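Local coordinates for conserved hypothetical secreted protein (Helicobacter pylori, PDB 4RNZ) that is probably a zinc-dependent metallopeptidase of the M23B family that acts on peptidoglycan and helps determine the shape of the bacterial cell, at residues A[20-23]-A[24-28]; A[333-336]-A[337-340]. All coordinates share one frame; numbering follows the deposited sequence.

Interaction 1: A[20-23]-A[24-28]; sequences IPQK and LYYNL
The short helix 23-26 of the Csd3 N-terminal region is wound up here from the loop that precedes it, and Pro21 starts the winding: its carbonyl O accepts the backbone N of Leu24 at 3.1 Å, an i to i+3 bond. One residue on, Gln22 O takes two donors. Tyr26 N reaches it at 3.1 Å, an i to i+4 bond, whereas the bond from Tyr25 N is weak and bent despite its 2.9 Å. Lys23 O receives Asn27 N at 2.8 Å, a further i to i+4 bond.

Three i to i+4 side-chain pairs follow the chain from the loop into the helix. On the side facing strand 76-83, Ile20 CG2 touches Leu24 CD2 at 3.7 Å; Leu24 swings its CG away from its own backbone N (chi1 -165°), and Tyr77 of the strand packs against both residues. This apolar pair joins the incoming loop and the helix to the edge strand of the N-terminal antiparallel sheet. Gln22 and Tyr26 lie side by side and point the same way. The CE2 corner of the tyrosine ring rests 3.7 Å from Gln22 CB, with the amide and ring planes 34° apart, and Leu12 of helix 11-17 touches both side chains. Lys23 and Asn27 form the third pair, also running alongside each other, with Asn27 OD1 3.7 Å from Lys23 CB. Tyr25 faces helix 11-17, where it packs on Leu11 and Leu12. Its ring also takes a cation-pi contact from Lys33, whose NZ makes a hydrogen bond to Tyr26 O.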
# COMPACT_ATOMS: atom_id res chain seq x y z
N ILE A 20 24.88 5.56 -17.01
CA ILE A 20 24.74 6.81 -16.28
C ILE A 20 25.73 6.70 -15.13
O ILE A 20 25.77 5.67 -14.47
CB ILE A 20 23.32 7.00 -15.74
CG1 ILE A 20 22.33 7.08 -16.90
CG2 ILE A 20 23.23 8.23 -14.84
CD1 ILE A 20 20.90 6.75 -16.53
N PRO A 21 26.54 7.74 -14.89
CA PRO A 21 27.51 7.63 -13.81
C PRO A 21 26.87 7.26 -12.47
O PRO A 21 25.92 7.90 -12.01
CB PRO A 21 28.10 9.05 -13.73
CG PRO A 21 27.93 9.60 -15.11
CD PRO A 21 26.62 9.03 -15.59
N GLN A 22 27.44 6.26 -11.83
CA GLN A 22 26.87 5.68 -10.64
C GLN A 22 26.96 6.59 -9.42
O GLN A 22 26.23 6.37 -8.44
CB GLN A 22 27.49 4.31 -10.38
CG GLN A 22 26.91 3.25 -11.31
CD GLN A 22 27.75 1.99 -11.39
OE1 GLN A 22 27.90 1.26 -10.42
NE2 GLN A 22 28.27 1.70 -12.58
N LYS A 23 27.80 7.63 -9.48
CA LYS A 23 27.85 8.63 -8.41
C LYS A 23 26.52 9.32 -8.23
O LYS A 23 26.26 9.91 -7.18
CB LYS A 23 28.91 9.68 -8.67
CG LYS A 23 28.59 10.62 -9.83
CD LYS A 23 29.79 11.50 -10.15
CE LYS A 23 29.74 11.99 -11.60
NZ LYS A 23 30.95 12.76 -11.92
N LEU A 24 25.72 9.33 -9.28
CA LEU A 24 24.36 9.85 -9.18
C LEU A 24 23.60 9.16 -8.03
O LEU A 24 22.85 9.79 -7.30
CB LEU A 24 23.63 9.69 -10.52
CG LEU A 24 22.34 10.49 -10.70
CD1 LEU A 24 22.58 11.97 -10.48
CD2 LEU A 24 21.76 10.24 -12.09
N TYR A 25 23.82 7.87 -7.85
CA TYR A 25 23.34 7.16 -6.65
C TYR A 25 24.24 7.36 -5.41
O TYR A 25 23.76 7.71 -4.34
CB TYR A 25 23.18 5.65 -6.93
CG TYR A 25 22.83 4.89 -5.68
CD1 TYR A 25 21.55 4.90 -5.17
CD2 TYR A 25 23.81 4.19 -4.98
CE1 TYR A 25 21.23 4.22 -4.01
CE2 TYR A 25 23.51 3.51 -3.81
CZ TYR A 25 22.21 3.52 -3.34
OH TYR A 25 21.91 2.83 -2.20
N TYR A 26 25.54 7.12 -5.55
CA TYR A 26 26.43 7.11 -4.38
C TYR A 26 26.42 8.43 -3.64
O TYR A 26 26.48 8.45 -2.41
CB TYR A 26 27.86 6.70 -4.77
CG TYR A 26 27.98 5.28 -5.24
CD1 TYR A 26 27.61 4.22 -4.43
CD2 TYR A 26 28.47 4.97 -6.51
CE1 TYR A 26 27.71 2.91 -4.85
CE2 TYR A 26 28.58 3.66 -6.94
CZ TYR A 26 28.20 2.63 -6.11
OH TYR A 26 28.31 1.32 -6.53
N ASN A 27 26.31 9.54 -4.39
CA ASN A 27 26.21 10.87 -3.79
C ASN A 27 24.93 11.17 -3.05
O ASN A 27 24.85 12.17 -2.37
CB ASN A 27 26.41 11.97 -4.84
CG ASN A 27 27.85 12.17 -5.22
OD1 ASN A 27 28.17 12.53 -6.36
ND2 ASN A 27 28.75 11.94 -4.27
N LEU A 28 23.90 10.34 -3.19
CA LEU A 28 22.65 10.61 -2.49
C LEU A 28 22.86 10.54 -1.00
O LEU A 28 23.66 9.73 -0.52
CB LEU A 28 21.58 9.59 -2.88
CG LEU A 28 21.13 9.66 -4.34
CD1 LEU A 28 20.20 8.51 -4.72
CD2 LEU A 28 20.48 11.01 -4.63

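Interaction 2: A[333-336]-A[337-340]; sequences LEKA and QRSK
Leu333 O and Gln337 N open a run of four successive i to i+4 bonds that carries the backbone from 333-336 into 337-340 as one regular alpha-helical turn after another. The Leu333 O to Gln337 N distance is 3.0 Å. Next come Arg338 N on Glu334 O, Ser339 N on Lys335 O at 2.8 Å and Lys340 N on Ala336 O at 2.9 Å. The two segments belong to the long helix 326-348, which lies against strand 166-172.

On the helix's exposed side, Glu334 and Arg338 form an i to i+4 salt bridge. Glu334 sends CG away from its backbone N (chi1 -151°) and then bends at chi2, which turns the carboxylate along the helix toward the arginine. OE1 comes within 2.6 Å of Arg338 NH2, but the N-H points poorly at it, so the hydrogen-bond component is weak. The carboxylate and guanidinium planes are 40° apart rather than coplanar, and OE1 approaches the guanidinium obliquely. Over one face of that group lies Lys335 CA, 3.9 Å above the plane and displaced toward the rim, and Lys335 CG also lies near NH2. Leu364, apparently the first residue of the C-terminal expression tag, touches Arg338 as well.

On the side toward the sheet, buried Ala336 packs with Ser339 and Lys340 on Phe171 of strand 166-172, and Lys340 also touches Tyr169. The Ser339 hydroxyl leans back over the preceding turn, its OG 3.1 Å from Lys335 O, the same carbonyl that holds Ser339 N. Lys340 folds the start of its side chain over the carbonyl one residue further on, with CG 3.1 Å from Ala336 O.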
# COMPACT_ATOMS: atom_id res chain seq x y z
N LEU A 333 -18.88 10.19 10.54
CA LEU A 333 -20.22 9.68 10.73
C LEU A 333 -21.21 10.35 9.77
O LEU A 333 -22.14 9.71 9.28
CB LEU A 333 -20.65 9.87 12.18
CG LEU A 333 -19.90 8.99 13.19
CD1 LEU A 333 -20.20 9.44 14.62
CD2 LEU A 333 -20.23 7.51 13.03
N GLU A 334 -21.01 11.63 9.51
CA GLU A 334 -21.87 12.35 8.59
C GLU A 334 -21.70 11.70 7.20
O GLU A 334 -22.68 11.32 6.57
CB GLU A 334 -21.52 13.84 8.59
CG GLU A 334 -22.69 14.76 8.27
CD GLU A 334 -23.01 14.83 6.79
OE1 GLU A 334 -22.10 14.62 5.96
OE2 GLU A 334 -24.18 15.11 6.44
N LYS A 335 -20.46 11.54 6.74
CA LYS A 335 -20.23 10.93 5.44
C LYS A 335 -20.75 9.51 5.40
O LYS A 335 -21.36 9.11 4.41
CB LYS A 335 -18.76 10.95 5.03
CG LYS A 335 -18.22 12.33 4.68
CD LYS A 335 -17.25 12.29 3.50
CE LYS A 335 -16.07 11.34 3.72
NZ LYS A 335 -15.05 11.46 2.63
N ALA A 336 -20.53 8.76 6.47
CA ALA A 336 -21.01 7.38 6.50
C ALA A 336 -22.52 7.29 6.34
O ALA A 336 -23.01 6.47 5.56
CB ALA A 336 -20.57 6.68 7.77
N GLN A 337 -23.26 8.15 7.04
CA GLN A 337 -24.71 8.17 6.90
C GLN A 337 -25.14 8.49 5.47
O GLN A 337 -25.98 7.77 4.89
CB GLN A 337 -25.36 9.19 7.84
CG GLN A 337 -26.89 9.24 7.77
CD GLN A 337 -27.54 7.87 7.94
OE1 GLN A 337 -28.46 7.50 7.20
NE2 GLN A 337 -27.04 7.09 8.91
N ARG A 338 -24.59 9.56 4.91
CA ARG A 338 -24.87 9.95 3.53
C ARG A 338 -24.54 8.81 2.57
O ARG A 338 -25.32 8.51 1.68
CB ARG A 338 -24.10 11.23 3.16
CG ARG A 338 -23.91 11.47 1.67
CD ARG A 338 -23.70 12.94 1.30
NE ARG A 338 -23.00 13.73 2.33
CZ ARG A 338 -21.68 13.78 2.52
NH1 ARG A 338 -20.85 13.07 1.76
NH2 ARG A 338 -21.18 14.53 3.49
N SER A 339 -23.40 8.16 2.78
CA SER A 339 -23.00 7.03 1.95
C SER A 339 -23.98 5.85 2.02
O SER A 339 -24.34 5.29 1.00
CB SER A 339 -21.60 6.54 2.35
OG SER A 339 -20.64 7.45 1.88
N LYS A 340 -24.39 5.49 3.24
CA LYS A 340 -25.36 4.41 3.44
C LYS A 340 -26.70 4.69 2.76
O LYS A 340 -27.30 3.81 2.16
CB LYS A 340 -25.60 4.18 4.94
CG LYS A 340 -24.38 3.64 5.65
CD LYS A 340 -24.71 2.90 6.95
CE LYS A 340 -25.03 3.84 8.10
NZ LYS A 340 -24.92 3.18 9.44

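In the fold
Going along the chain from the N terminus, interaction 1 comes first: the connection after helix 11-17 turns into helix 23-26, which is placed against helix 11-17 and the edge strand 76-83 of the five-stranded antiparallel sheet. Neither contact closes a long loop, since each joins adjoining segments, and the two follow in series without nesting or crossing. About 300 residues later, interaction 2 lies within helix 326-348, which packs on strand 166-172 of another antiparallel sheet. Strand 357-361, farther along, pairs with 87-96 in that same sheet. The centres of interaction 1 and interaction 2 are about 50 Å apart, on opposite sides of the chain's centre.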